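PDB 5BUD: decapping nuclease RAI1, which removes NAD caps, methylguanosine cap nucleosides and diphosphate from RNA 5' ends with the help of divalent metal ions, and stabilises and stimulates the exoribonuclease RAT1. Local coordinates for residues V170-E175 with V200-Q205; G61-F66 with Y163-E168; N41-Y46 with E204-V209. All coordinates share one frame; numbering follows the deposited sequence.

Contact 1 of 3, residues V170-E175 with V200-Q205; sequences VGYKFE and VNNYEQ. With MN (manganese (II) ion), chain G; nucleotides of chain C.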
loop_
_atom_site.group_PDB
_atom_site.type_symbol
_atom_site.label_atom_id
_atom_site.label_comp_id
_atom_site.label_asym_id
_atom_site.label_seq_id
_atom_site.Cartn_x
_atom_site.Cartn_y
_atom_site.Cartn_z
ATOM N N VAL A 170 -16.971 5.935 -2.516
ATOM C CA VAL A 170 -16.525 7.282 -2.858
ATOM C C VAL A 170 -15.073 7.277 -3.290
ATOM O O VAL A 170 -14.712 7.955 -4.240
ATOM C CB VAL A 170 -16.777 8.235 -1.658
ATOM C CG1 VAL A 170 -15.885 9.468 -1.690
ATOM C CG2 VAL A 170 -18.259 8.646 -1.622
ATOM N N GLY A 171 -14.220 6.553 -2.566
ATOM C CA GLY A 171 -12.768 6.512 -2.877
ATOM C C GLY A 171 -12.496 6.082 -4.301
ATOM O O GLY A 171 -11.638 6.629 -5.003
ATOM N N TYR A 172 -13.186 5.038 -4.722
ATOM C CA TYR A 172 -13.047 4.527 -6.096
ATOM C C TYR A 172 -13.714 5.427 -7.116
ATOM O O TYR A 172 -13.216 5.601 -8.213
ATOM C CB TYR A 172 -13.670 3.122 -6.175
ATOM C CG TYR A 172 -12.978 2.110 -5.305
ATOM C CD1 TYR A 172 -11.625 1.793 -5.497
ATOM C CD2 TYR A 172 -13.665 1.470 -4.302
ATOM C CE1 TYR A 172 -10.992 0.869 -4.688
ATOM C CE2 TYR A 172 -13.052 0.536 -3.500
ATOM C CZ TYR A 172 -11.717 0.239 -3.695
ATOM O OH TYR A 172 -11.163 -0.709 -2.876
ATOM N N LYS A 173 -14.826 6.049 -6.754
ATOM C CA LYS A 173 -15.495 6.980 -7.675
ATOM C C LYS A 173 -14.604 8.181 -7.961
ATOM O O LYS A 173 -14.510 8.669 -9.098
ATOM C CB LYS A 173 -16.835 7.445 -7.076
ATOM C CG LYS A 173 -17.617 8.439 -7.938
ATOM C CD LYS A 173 -18.203 7.847 -9.215
ATOM C CE LYS A 173 -19.187 8.839 -9.837
ATOM N NZ LYS A 173 -19.670 8.371 -11.168
ATOM N N PHE A 174 -13.913 8.656 -6.926
ATOM C CA PHE A 174 -13.013 9.773 -7.091
ATOM C C PHE A 174 -11.902 9.431 -8.075
ATOM O O PHE A 174 -11.577 10.248 -8.949
ATOM C CB PHE A 174 -12.440 10.211 -5.719
ATOM C CG PHE A 174 -11.505 11.369 -5.803
ATOM C CD1 PHE A 174 -11.953 12.614 -6.232
ATOM C CD2 PHE A 174 -10.175 11.232 -5.439
ATOM C CE1 PHE A 174 -11.079 13.697 -6.314
ATOM C CE2 PHE A 174 -9.290 12.317 -5.503
ATOM C CZ PHE A 174 -9.743 13.545 -5.963
ATOM N N GLU A 175 -11.335 8.227 -7.949
ATOM C CA GLU A 175 -10.328 7.780 -8.873
ATOM C C GLU A 175 -10.867 7.771 -10.299
ATOM O O GLU A 175 -10.165 8.137 -11.232
ATOM C CB GLU A 175 -9.835 6.363 -8.552
ATOM C CG GLU A 175 -9.066 6.191 -7.258
ATOM C CD GLU A 175 -8.753 4.713 -6.992
ATOM O OE1 GLU A 175 -8.993 3.900 -7.898
ATOM O OE2 GLU A 175 -8.315 4.345 -5.896
ATOM N N VAL A 200 -18.066 2.242 -12.110
ATOM C CA VAL A 200 -16.887 2.182 -11.258
ATOM C C VAL A 200 -16.607 0.711 -10.888
ATOM O O VAL A 200 -17.532 -0.033 -10.553
ATOM C CB VAL A 200 -17.091 2.992 -9.978
ATOM C CG1 VAL A 200 -15.921 2.772 -9.026
ATOM C CG2 VAL A 200 -17.262 4.468 -10.320
ATOM N N ASN A 201 -15.347 0.313 -10.987
ATOM C CA ASN A 201 -14.871 -0.975 -10.501
ATOM C C ASN A 201 -13.596 -0.826 -9.661
ATOM O O ASN A 201 -12.851 0.149 -9.827
ATOM C CB ASN A 201 -14.614 -1.943 -11.670
ATOM C CG ASN A 201 -13.313 -1.684 -12.396
ATOM O OD1 ASN A 201 -12.254 -2.122 -11.965
ATOM N ND2 ASN A 201 -13.385 -1.006 -13.535
ATOM N N ASN A 202 -13.358 -1.773 -8.748
ATOM C CA ASN A 202 -12.048 -1.872 -8.103
ATOM C C ASN A 202 -11.273 -3.127 -8.496
ATOM O O ASN A 202 -10.396 -3.588 -7.762
ATOM C CB ASN A 202 -12.131 -1.701 -6.578
ATOM C CG ASN A 202 -12.897 -2.827 -5.880
ATOM O OD1 ASN A 202 -13.676 -3.586 -6.489
ATOM N ND2 ASN A 202 -12.688 -2.925 -4.591
ATOM N N TYR A 203 -11.515 -3.607 -9.707
ATOM C CA TYR A 203 -10.798 -4.755 -10.218
ATOM C C TYR A 203 -9.508 -4.326 -10.863
ATOM O O TYR A 203 -8.468 -4.947 -10.660
ATOM C CB TYR A 203 -11.640 -5.502 -11.257
ATOM C CG TYR A 203 -12.611 -6.463 -10.668
ATOM C CD1 TYR A 203 -13.802 -6.014 -10.121
ATOM C CD2 TYR A 203 -12.367 -7.841 -10.686
ATOM C CE1 TYR A 203 -14.717 -6.890 -9.587
ATOM C CE2 TYR A 203 -13.287 -8.726 -10.160
ATOM C CZ TYR A 203 -14.463 -8.245 -9.622
ATOM O OH TYR A 203 -15.403 -9.083 -9.080
ATOM N N GLU A 204 -9.565 -3.277 -11.669
ATOM C CA GLU A 204 -8.395 -2.873 -12.428
ATOM C C GLU A 204 -7.344 -2.277 -11.500
ATOM O O GLU A 204 -7.690 -1.522 -10.597
ATOM C CB GLU A 204 -8.773 -1.852 -13.495
ATOM C CG GLU A 204 -9.722 -2.375 -14.577
ATOM C CD GLU A 204 -10.144 -1.245 -15.501
ATOM O OE1 GLU A 204 -11.009 -0.432 -15.092
ATOM O OE2 GLU A 204 -9.589 -1.154 -16.615
ATOM N N GLN A 205 -6.081 -2.619 -11.739
ATOM C CA GLN A 205 -4.970 -2.150 -10.917
ATOM C C GLN A 205 -3.706 -2.074 -11.751
ATOM O O GLN A 205 -3.485 -2.907 -12.638
ATOM C CB GLN A 205 -4.637 -3.144 -9.806
ATOM C CG GLN A 205 -5.694 -3.459 -8.789
ATOM C CD GLN A 205 -5.135 -4.409 -7.728
ATOM O OE1 GLN A 205 -4.435 -5.393 -8.047
ATOM N NE2 GLN A 205 -5.430 -4.121 -6.474
HETATM MN MN MN G . -8.027 1.935 -8.171
ATOM O OP3 U C 1 -5.172 3.048 -0.567
ATOM P P U C 1 -5.994 3.786 -1.564
ATOM O OP1 U C 1 -6.209 5.214 -1.178
ATOM O OP2 U C 1 -5.521 3.541 -2.972
ATOM O "O5'" U C 1 -7.408 3.045 -1.435
ATOM C "C5'" U C 1 -8.341 3.117 -2.524
ATOM C "C4'" U C 1 -9.771 3.130 -2.033
ATOM O "O4'" U C 1 -10.172 1.786 -1.666
ATOM C "C3'" U C 1 -10.095 3.961 -0.796
ATOM O "O3'" U C 1 -10.236 5.338 -1.133
ATOM C "C2'" U C 1 -11.421 3.334 -0.383
ATOM O "O2'" U C 1 -12.488 3.685 -1.236
ATOM C "C1'" U C 1 -11.141 1.851 -0.638
ATOM N N1 U C 1 -10.637 1.130 0.540
ATOM C C2 U C 1 -11.576 0.719 1.462
ATOM O O2 U C 1 -12.766 0.915 1.320
ATOM N N3 U C 1 -11.069 0.039 2.539
ATOM C C4 U C 1 -9.745 -0.250 2.795
ATOM O O4 U C 1 -9.449 -0.869 3.816
ATOM C C5 U C 1 -8.829 0.224 1.803
ATOM C C6 U C 1 -9.294 0.889 0.739
ATOM P P U C 2 -10.045 6.514 -0.030
ATOM O OP1 U C 2 -10.383 7.806 -0.696
ATOM O OP2 U C 2 -8.708 6.359 0.588
ATOM O "O5'" U C 2 -11.084 6.170 1.124
ATOM C "C5'" U C 2 -12.504 6.356 0.991
ATOM C "C4'" U C 2 -13.239 5.731 2.162
ATOM O "O4'" U C 2 -12.943 4.311 2.266
ATOM C "C3'" U C 2 -12.921 6.259 3.552
ATOM O "O3'" U C 2 -13.569 7.511 3.731
ATOM C "C2'" U C 2 -13.475 5.131 4.409
ATOM O "O2'" U C 2 -14.891 5.094 4.415
ATOM C "C1'" U C 2 -12.997 3.913 3.625
ATOM N N1 U C 2 -11.675 3.403 4.030
ATOM C C2 U C 2 -11.628 2.576 5.142
ATOM O O2 U C 2 -12.619 2.276 5.787
ATOM N N3 U C 2 -10.373 2.134 5.479
ATOM C C4 U C 2 -9.186 2.418 4.832
ATOM O O4 U C 2 -8.139 1.925 5.246
ATOM C C5 U C 2 -9.320 3.267 3.687
ATOM C C6 U C 2 -10.531 3.714 3.330
HETATM O O HOH W 1 -11.839 2.947 -9.584
HETATM O O HOH W 2 -10.219 1.414 -8.452
HETATM O O HOH W 3 -7.241 -0.337 -8.063
HETATM O O HOH W 4 -8.087 2.109 -10.555
HETATM O O HOH W 5 -5.778 2.767 -8.252
#

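Contact 2 of 3, residues G61-F66 with Y163-E168; sequences GGYSKF and YMKRCE. With nucleotides of chain C.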
loop_
_atom_site.group_PDB
_atom_site.type_symbol
_atom_site.label_atom_id
_atom_site.label_comp_id
_atom_site.label_asym_id
_atom_site.label_seq_id
_atom_site.Cartn_x
_atom_site.Cartn_y
_atom_site.Cartn_z
ATOM N N GLY A 61 -22.633 8.947 -6.923
ATOM C CA GLY A 61 -23.245 8.679 -8.222
ATOM C C GLY A 61 -22.830 7.314 -8.738
ATOM O O GLY A 61 -21.630 7.031 -8.871
ATOM N N GLY A 62 -23.815 6.452 -9.009
ATOM C CA GLY A 62 -23.530 5.141 -9.596
ATOM C C GLY A 62 -23.213 4.042 -8.595
ATOM O O GLY A 62 -22.835 2.945 -8.992
ATOM N N TYR A 63 -23.405 4.318 -7.307
ATOM C CA TYR A 63 -23.175 3.338 -6.251
ATOM C C TYR A 63 -23.814 1.951 -6.515
ATOM O O TYR A 63 -23.195 0.923 -6.262
ATOM C CB TYR A 63 -23.676 3.886 -4.928
ATOM C CG TYR A 63 -23.565 2.919 -3.773
ATOM C CD1 TYR A 63 -22.324 2.620 -3.220
ATOM C CD2 TYR A 63 -24.682 2.300 -3.226
ATOM C CE1 TYR A 63 -22.203 1.759 -2.168
ATOM C CE2 TYR A 63 -24.557 1.411 -2.166
ATOM C CZ TYR A 63 -23.306 1.146 -1.651
ATOM O OH TYR A 63 -23.136 0.279 -0.606
ATOM N N SER A 64 -25.045 1.939 -7.010
ATOM C CA SER A 64 -25.791 0.684 -7.227
ATOM C C SER A 64 -25.228 -0.184 -8.356
ATOM O O SER A 64 -25.482 -1.387 -8.385
ATOM C CB SER A 64 -27.263 0.993 -7.527
ATOM O OG SER A 64 -27.361 1.586 -8.804
ATOM N N LYS A 65 -24.470 0.402 -9.278
ATOM C CA LYS A 65 -23.784 -0.365 -10.339
ATOM C C LYS A 65 -22.290 -0.666 -10.058
ATOM O O LYS A 65 -21.565 -1.120 -10.929
ATOM C CB LYS A 65 -23.870 0.379 -11.654
ATOM C CG LYS A 65 -25.259 0.880 -12.025
ATOM C CD LYS A 65 -25.286 1.463 -13.436
ATOM C CE LYS A 65 -24.155 2.460 -13.675
ATOM N NZ LYS A 65 -24.417 3.446 -14.763
ATOM N N PHE A 66 -21.827 -0.372 -8.856
ATOM C CA PHE A 66 -20.434 -0.618 -8.482
ATOM C C PHE A 66 -20.048 -2.090 -8.715
ATOM O O PHE A 66 -20.697 -2.981 -8.190
ATOM C CB PHE A 66 -20.267 -0.212 -7.012
ATOM C CG PHE A 66 -18.873 -0.383 -6.444
ATOM C CD1 PHE A 66 -17.727 -0.314 -7.228
ATOM C CD2 PHE A 66 -18.720 -0.546 -5.083
ATOM C CE1 PHE A 66 -16.471 -0.474 -6.664
ATOM C CE2 PHE A 66 -17.463 -0.676 -4.506
ATOM C CZ PHE A 66 -16.344 -0.655 -5.297
ATOM N N TYR A 163 -24.263 4.666 4.772
ATOM C CA TYR A 163 -23.402 5.809 4.512
ATOM C C TYR A 163 -21.937 5.348 4.468
ATOM O O TYR A 163 -21.218 5.655 3.540
ATOM C CB TYR A 163 -23.621 6.887 5.577
ATOM C CG TYR A 163 -22.737 8.109 5.461
ATOM C CD1 TYR A 163 -23.062 9.154 4.595
ATOM C CD2 TYR A 163 -21.613 8.245 6.253
ATOM C CE1 TYR A 163 -22.259 10.271 4.492
ATOM C CE2 TYR A 163 -20.800 9.365 6.159
ATOM C CZ TYR A 163 -21.131 10.373 5.278
ATOM O OH TYR A 163 -20.345 11.485 5.199
ATOM N N MET A 164 -21.516 4.593 5.461
ATOM C CA MET A 164 -20.121 4.095 5.505
ATOM C C MET A 164 -19.759 3.242 4.302
ATOM O O MET A 164 -18.689 3.406 3.736
ATOM C CB MET A 164 -19.837 3.359 6.820
ATOM C CG MET A 164 -19.719 4.309 8.010
ATOM S SD MET A 164 -19.636 3.481 9.615
ATOM C CE MET A 164 -17.865 3.407 9.830
ATOM N N LYS A 165 -20.655 2.353 3.879
ATOM C CA LYS A 165 -20.461 1.624 2.622
ATOM C C LYS A 165 -20.398 2.530 1.386
ATOM O O LYS A 165 -19.629 2.293 0.476
ATOM C CB LYS A 165 -21.551 0.560 2.427
ATOM C CG LYS A 165 -21.533 -0.542 3.470
ATOM C CD LYS A 165 -20.180 -1.231 3.503
ATOM C CE LYS A 165 -20.226 -2.556 4.239
ATOM N NZ LYS A 165 -18.947 -3.317 4.091
ATOM N N ARG A 166 -21.198 3.586 1.354
ATOM C CA ARG A 166 -21.085 4.552 0.285
ATOM C C ARG A 166 -19.756 5.284 0.345
ATOM O O ARG A 166 -19.188 5.603 -0.689
ATOM C CB ARG A 166 -22.280 5.516 0.319
ATOM C CG ARG A 166 -23.549 4.832 -0.173
ATOM C CD ARG A 166 -24.833 5.581 0.156
ATOM N NE ARG A 166 -25.954 4.829 -0.423
ATOM C CZ ARG A 166 -26.444 4.976 -1.648
ATOM N NH1 ARG A 166 -25.995 5.907 -2.486
ATOM N NH2 ARG A 166 -27.428 4.170 -2.043
ATOM N N CYS A 167 -19.255 5.548 1.548
ATOM C CA CYS A 167 -17.942 6.215 1.686
ATOM C C CYS A 167 -16.819 5.347 1.101
ATOM O O CYS A 167 -15.897 5.868 0.446
ATOM C CB CYS A 167 -17.669 6.604 3.135
ATOM S SG CYS A 167 -18.580 8.063 3.687
ATOM N N GLU A 168 -16.942 4.022 1.250
ATOM C CA GLU A 168 -16.005 3.086 0.613
ATOM C C GLU A 168 -16.025 3.237 -0.889
ATOM O O GLU A 168 -14.995 3.172 -1.560
ATOM C CB GLU A 168 -16.278 1.628 1.054
ATOM C CG GLU A 168 -15.798 1.385 2.473
ATOM C CD GLU A 168 -16.284 0.107 3.147
ATOM O OE1 GLU A 168 -15.997 -0.043 4.353
ATOM O OE2 GLU A 168 -16.935 -0.744 2.513
ATOM P P U C 2 -10.045 6.514 -0.030
ATOM O OP1 U C 2 -10.383 7.806 -0.696
ATOM O OP2 U C 2 -8.708 6.359 0.588
ATOM O "O5'" U C 2 -11.084 6.170 1.124
ATOM C "C5'" U C 2 -12.504 6.356 0.991
ATOM C "C4'" U C 2 -13.239 5.731 2.162
ATOM O "O4'" U C 2 -12.943 4.311 2.266
ATOM C "C3'" U C 2 -12.921 6.259 3.552
ATOM O "O3'" U C 2 -13.569 7.511 3.731
ATOM C "C2'" U C 2 -13.475 5.131 4.409
ATOM O "O2'" U C 2 -14.891 5.094 4.415
ATOM C "C1'" U C 2 -12.997 3.913 3.625
ATOM N N1 U C 2 -11.675 3.403 4.030
ATOM C C2 U C 2 -11.628 2.576 5.142
ATOM O O2 U C 2 -12.619 2.276 5.787
ATOM N N3 U C 2 -10.373 2.134 5.479
ATOM C C4 U C 2 -9.186 2.418 4.832
ATOM O O4 U C 2 -8.139 1.925 5.246
ATOM C C5 U C 2 -9.320 3.267 3.687
ATOM C C6 U C 2 -10.531 3.714 3.330
ATOM P P U C 3 -13.373 8.362 5.070
ATOM O OP1 U C 3 -13.914 9.706 4.803
ATOM O OP2 U C 3 -11.983 8.197 5.541
ATOM O "O5'" U C 3 -14.341 7.641 6.105
ATOM C "C5'" U C 3 -15.770 7.733 5.952
ATOM C "C4'" U C 3 -16.432 7.879 7.289
ATOM O "O4'" U C 3 -16.339 6.627 8.017
ATOM C "C3'" U C 3 -15.836 8.945 8.202
ATOM O "O3'" U C 3 -16.903 9.514 8.933
ATOM C "C2'" U C 3 -14.879 8.150 9.082
ATOM O "O2'" U C 3 -14.641 8.730 10.350
ATOM C "C1'" U C 3 -15.632 6.827 9.227
ATOM N N1 U C 3 -14.768 5.658 9.441
ATOM C C2 U C 3 -14.922 4.945 10.617
ATOM O O2 U C 3 -15.715 5.263 11.486
ATOM N N3 U C 3 -14.102 3.851 10.740
ATOM C C4 U C 3 -13.163 3.405 9.834
ATOM O O4 U C 3 -12.502 2.399 10.092
ATOM C C5 U C 3 -13.067 4.192 8.641
ATOM C C6 U C 3 -13.856 5.262 8.488
ATOM O OP3 U C 1 -5.172 3.048 -0.567
ATOM P P U C 1 -5.994 3.786 -1.564
ATOM O OP1 U C 1 -6.209 5.214 -1.178
ATOM O OP2 U C 1 -5.521 3.541 -2.972
ATOM O "O5'" U C 1 -7.408 3.045 -1.435
ATOM C "C5'" U C 1 -8.341 3.117 -2.524
ATOM C "C4'" U C 1 -9.771 3.130 -2.033
ATOM O "O4'" U C 1 -10.172 1.786 -1.666
ATOM C "C3'" U C 1 -10.095 3.961 -0.796
ATOM O "O3'" U C 1 -10.236 5.338 -1.133
ATOM C "C2'" U C 1 -11.421 3.334 -0.383
ATOM O "O2'" U C 1 -12.488 3.685 -1.236
ATOM C "C1'" U C 1 -11.141 1.851 -0.638
ATOM N N1 U C 1 -10.637 1.130 0.540
ATOM C C2 U C 1 -11.576 0.719 1.462
ATOM O O2 U C 1 -12.766 0.915 1.320
ATOM N N3 U C 1 -11.069 0.039 2.539
ATOM C C4 U C 1 -9.745 -0.250 2.795
ATOM O O4 U C 1 -9.449 -0.869 3.816
ATOM C C5 U C 1 -8.829 0.224 1.803
ATOM C C6 U C 1 -9.294 0.889 0.739
#

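Contact 3 of 3, residues N41-Y46 with E204-V209; sequences NSLSYY and EQYLSV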
loop_
_atom_site.group_PDB
_atom_site.type_symbol
_atom_site.label_atom_id
_atom_site.label_comp_id
_atom_site.label_asym_id
_atom_site.label_seq_id
_atom_site.Cartn_x
_atom_site.Cartn_y
_atom_site.Cartn_z
ATOM N N ASN A 41 -0.042 0.132 -20.439
ATOM C CA ASN A 41 -1.365 0.379 -21.000
ATOM C C ASN A 41 -2.480 0.464 -19.964
ATOM O O ASN A 41 -3.586 0.966 -20.236
ATOM C CB ASN A 41 -1.703 -0.734 -22.005
ATOM C CG ASN A 41 -0.703 -0.808 -23.147
ATOM O OD1 ASN A 41 -0.344 -1.900 -23.609
ATOM N ND2 ASN A 41 -0.222 0.353 -23.589
ATOM N N SER A 42 -2.219 -0.064 -18.782
ATOM C CA SER A 42 -3.171 0.029 -17.688
ATOM C C SER A 42 -2.953 1.230 -16.747
ATOM O O SER A 42 -3.724 1.419 -15.791
ATOM C CB SER A 42 -3.119 -1.257 -16.861
ATOM O OG SER A 42 -3.585 -2.325 -17.629
ATOM N N LEU A 43 -1.925 2.023 -16.995
ATOM C CA LEU A 43 -1.690 3.258 -16.194
ATOM C C LEU A 43 -2.650 4.391 -16.620
ATOM O O LEU A 43 -2.680 4.774 -17.796
ATOM C CB LEU A 43 -0.248 3.705 -16.358
ATOM C CG LEU A 43 0.255 4.936 -15.582
ATOM C CD1 LEU A 43 0.166 4.772 -14.077
ATOM C CD2 LEU A 43 1.666 5.261 -15.977
ATOM N N SER A 44 -3.428 4.902 -15.676
ATOM C CA SER A 44 -4.222 6.118 -15.895
ATOM C C SER A 44 -3.447 7.408 -15.545
ATOM O O SER A 44 -2.406 7.372 -14.890
ATOM C CB SER A 44 -5.532 6.043 -15.113
ATOM O OG SER A 44 -5.311 6.237 -13.691
ATOM N N TYR A 45 -3.991 8.539 -15.962
ATOM C CA TYR A 45 -3.368 9.843 -15.800
ATOM C C TYR A 45 -4.329 10.768 -15.079
ATOM O O TYR A 45 -5.541 10.692 -15.276
ATOM C CB TYR A 45 -2.965 10.410 -17.177
ATOM C CG TYR A 45 -1.936 9.536 -17.834
ATOM C CD1 TYR A 45 -2.306 8.375 -18.539
ATOM C CD2 TYR A 45 -0.586 9.797 -17.663
ATOM C CE1 TYR A 45 -1.339 7.544 -19.090
ATOM C CE2 TYR A 45 0.379 8.977 -18.196
ATOM C CZ TYR A 45 -0.003 7.853 -18.910
ATOM O OH TYR A 45 0.984 7.073 -19.404
ATOM N N TYR A 46 -3.789 11.630 -14.224
ATOM C CA TYR A 46 -4.603 12.548 -13.452
ATOM C C TYR A 46 -5.155 13.634 -14.372
ATOM O O TYR A 46 -4.404 14.217 -15.136
ATOM C CB TYR A 46 -3.763 13.225 -12.332
ATOM C CG TYR A 46 -4.610 14.062 -11.434
ATOM C CD1 TYR A 46 -5.464 13.471 -10.528
ATOM C CD2 TYR A 46 -4.632 15.450 -11.544
ATOM C CE1 TYR A 46 -6.291 14.235 -9.710
ATOM C CE2 TYR A 46 -5.468 16.223 -10.734
ATOM C CZ TYR A 46 -6.272 15.601 -9.803
ATOM O OH TYR A 46 -7.130 16.324 -8.988
ATOM N N GLU A 204 -9.565 -3.277 -11.669
ATOM C CA GLU A 204 -8.395 -2.873 -12.428
ATOM C C GLU A 204 -7.344 -2.277 -11.500
ATOM O O GLU A 204 -7.690 -1.522 -10.597
ATOM C CB GLU A 204 -8.773 -1.852 -13.495
ATOM C CG GLU A 204 -9.722 -2.375 -14.577
ATOM C CD GLU A 204 -10.144 -1.245 -15.501
ATOM O OE1 GLU A 204 -11.009 -0.432 -15.092
ATOM O OE2 GLU A 204 -9.589 -1.154 -16.615
ATOM N N GLN A 205 -6.081 -2.619 -11.739
ATOM C CA GLN A 205 -4.970 -2.150 -10.917
ATOM C C GLN A 205 -3.706 -2.074 -11.751
ATOM O O GLN A 205 -3.485 -2.907 -12.638
ATOM C CB GLN A 205 -4.637 -3.144 -9.806
ATOM C CG GLN A 205 -5.694 -3.459 -8.789
ATOM C CD GLN A 205 -5.135 -4.409 -7.728
ATOM O OE1 GLN A 205 -4.435 -5.393 -8.047
ATOM N NE2 GLN A 205 -5.430 -4.121 -6.474
ATOM N N TYR A 206 -2.863 -1.100 -11.433
ATOM C CA TYR A 206 -1.534 -1.013 -11.964
ATOM C C TYR A 206 -0.562 -1.126 -10.799
ATOM O O TYR A 206 -0.633 -0.327 -9.839
ATOM C CB TYR A 206 -1.354 0.312 -12.652
ATOM C CG TYR A 206 0.017 0.562 -13.215
ATOM C CD1 TYR A 206 0.403 0.065 -14.458
ATOM C CD2 TYR A 206 0.923 1.325 -12.523
ATOM C CE1 TYR A 206 1.680 0.325 -14.967
ATOM C CE2 TYR A 206 2.171 1.589 -13.022
ATOM C CZ TYR A 206 2.537 1.114 -14.243
ATOM O OH TYR A 206 3.821 1.417 -14.661
ATOM N N LEU A 207 0.338 -2.100 -10.881
ATOM C CA LEU A 207 1.271 -2.355 -9.810
ATOM C C LEU A 207 2.707 -2.102 -10.205
ATOM O O LEU A 207 3.208 -2.645 -11.199
ATOM C CB LEU A 207 1.120 -3.779 -9.268
ATOM C CG LEU A 207 -0.293 -4.060 -8.736
ATOM C CD1 LEU A 207 -1.082 -4.821 -9.784
ATOM C CD2 LEU A 207 -0.243 -4.851 -7.439
ATOM N N SER A 208 3.376 -1.311 -9.375
ATOM C CA SER A 208 4.781 -1.049 -9.504
ATOM C C SER A 208 5.520 -1.950 -8.529
ATOM O O SER A 208 5.107 -2.131 -7.378
ATOM C CB SER A 208 5.065 0.405 -9.145
ATOM O OG SER A 208 6.397 0.773 -9.385
ATOM N N VAL A 209 6.628 -2.491 -8.990
ATOM C CA VAL A 209 7.570 -3.177 -8.147
ATOM C C VAL A 209 8.842 -2.366 -8.128
ATOM O O VAL A 209 9.458 -2.117 -9.173
ATOM C CB VAL A 209 7.847 -4.605 -8.633
ATOM C CG1 VAL A 209 8.879 -5.274 -7.751
ATOM C CG2 VAL A 209 6.570 -5.404 -8.574
#

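Contact 1 of 3, residues V170-E175 with V200-Q205
Tyr172 and Asn202 meet beside the metal site of this PD-(D/E)XK nuclease fold, where helix 158-178 faces the loop leading into strand 205-214. The polar link is one bond: Asn202 ND2 donates to Tyr172 OH at 3.2 Å, nearly straight (164°) and close to the plane of the amide. Asn202 OD1 turns to the backbone N of Ile69, so both ends of the amide are engaged.

The same asparagine makes a CH-pi contact, its CB lying 3.5 Å from the centroid of the Tyr172 ring, over one face. With CG set between the backbone N and the carbonyl carbon (chi1 66°), the amide reaches on to the hydroxyl while its plane stands steeply to the ring. The ribose of U1 of chain C approaches the opposite face, so the tyrosine is sandwiched between protein and RNA; Tyr172 OH comes within 2.9 Å of O4' of U1.

Apolar packing continues with Val200, whose two methyls divide their work: CG1 touches Tyr172 CB at 3.6 Å, and CG2 rests against Lys173 CD. The lysine runs past to bond through NZ to Asn196 O.

Metal and water complete the junction. Glu175 OE1 binds manganese at 2.2 Å. One water ligand of the ion donates to Asn201 O; another manganese-bound water lies 2.8 Å from Glu204 O, placed to donate to it.

Contact 2 of 3, residues G61-F66 with Y163-E168
Tyr63 lays one ring face against Arg166 of the helix, and the two side chains cross at about a right angle. Arg166 CG sits almost exactly on the ring normal, 3.8 Å from the Tyr63 centroid, a CH-pi contact. Further out, the guanidinium passes over the CD2 rim of the ring, with Arg166 NH2 3.5 Å from Tyr63 CD2. The two planes are inclined by 38°, so the charged group leans over the rim instead of stacking flat. Its polar edge is held from both sides of the contact: NE forms a salt bridge with Asp162 one turn back on the helix, and NH1 bonds to OE1 of Gln60, the residue just before Gly61.

Tyr63 opens a short 3-10 turn in the loop between helices 50-54 and 78-92, and helix 158-178 supplies the other side of this surface contact in the PD-(D/E)XK nuclease fold of the DXO/Dom3Z family. With CG anti to the backbone N (chi1 176°), the ring extends from the turn toward the helix, and its hydroxyl comes to rest beside the aliphatic start of Lys165, OH to CB 3.4 Å. The lysine then bends away to a salt bridge with Glu149.

Around the helix from Tyr63, the segment meets RNA: Cys167 CB lies 3.6 Å from C5' of U3 of chain C, and O2' of U1 of chain C donates a 2.6 Å hydrogen bond to Glu168 O.

Contact 3 of 3, residues N41-Y46 with E204-V209
Leu43 presses one methyl over a face of the Tyr206 ring, and this is the close part of the contact. Its CD1 lies 4.1 Å from the ring centroid, 23° off the normal, displaced toward the CD2-CE2 rim at 3.9 Å from CD2. Leu43 CB lies over the same face, nearer its CD1-CE1 side, 4.1 Å from Tyr206 CE1. Tyr206 stretches away from its own backbone N (chi1 178°), which carries the ring from its strand toward 41-46, and its hydroxyl bonds to that of Tyr243.

The Ser42 side is looser and partly exposed: its CB is 4.5 Å from Tyr206 CD1, and its carbonyl O reaches the tyrosine CB at 4.1 Å.

Leu43 also packs on Cys228, and Ser42 on Ala27. The contact thus brings the chain leading to strand 45-46, which pairs with 179-180, against strand 205-214 of the nuclease core, itself flanked by antiparallel strands 21-28 and 217-228.

In the fold
Contacts 1 and 2 lie on successive parts of helix 158-178, their centres 11 Å apart, and Phe66 joins them: its CZ is 3.6 Å from Tyr172 CD2, and its CD1 3.3 Å from Val200 O. Residues of the helix in both contacts also meet the RNA, U1 of chain C touching each. Contact 3, centred 12 Å from contact 1, shares Glu204 and Gln205 with it, so the metal-side loop runs directly into the strand carrying Tyr206. That side chain is about 6 Å from that of Glu224, a manganese ligand in this structure. Contacts 2 and 3 stay separate, with nearest atoms about 9 Å apart.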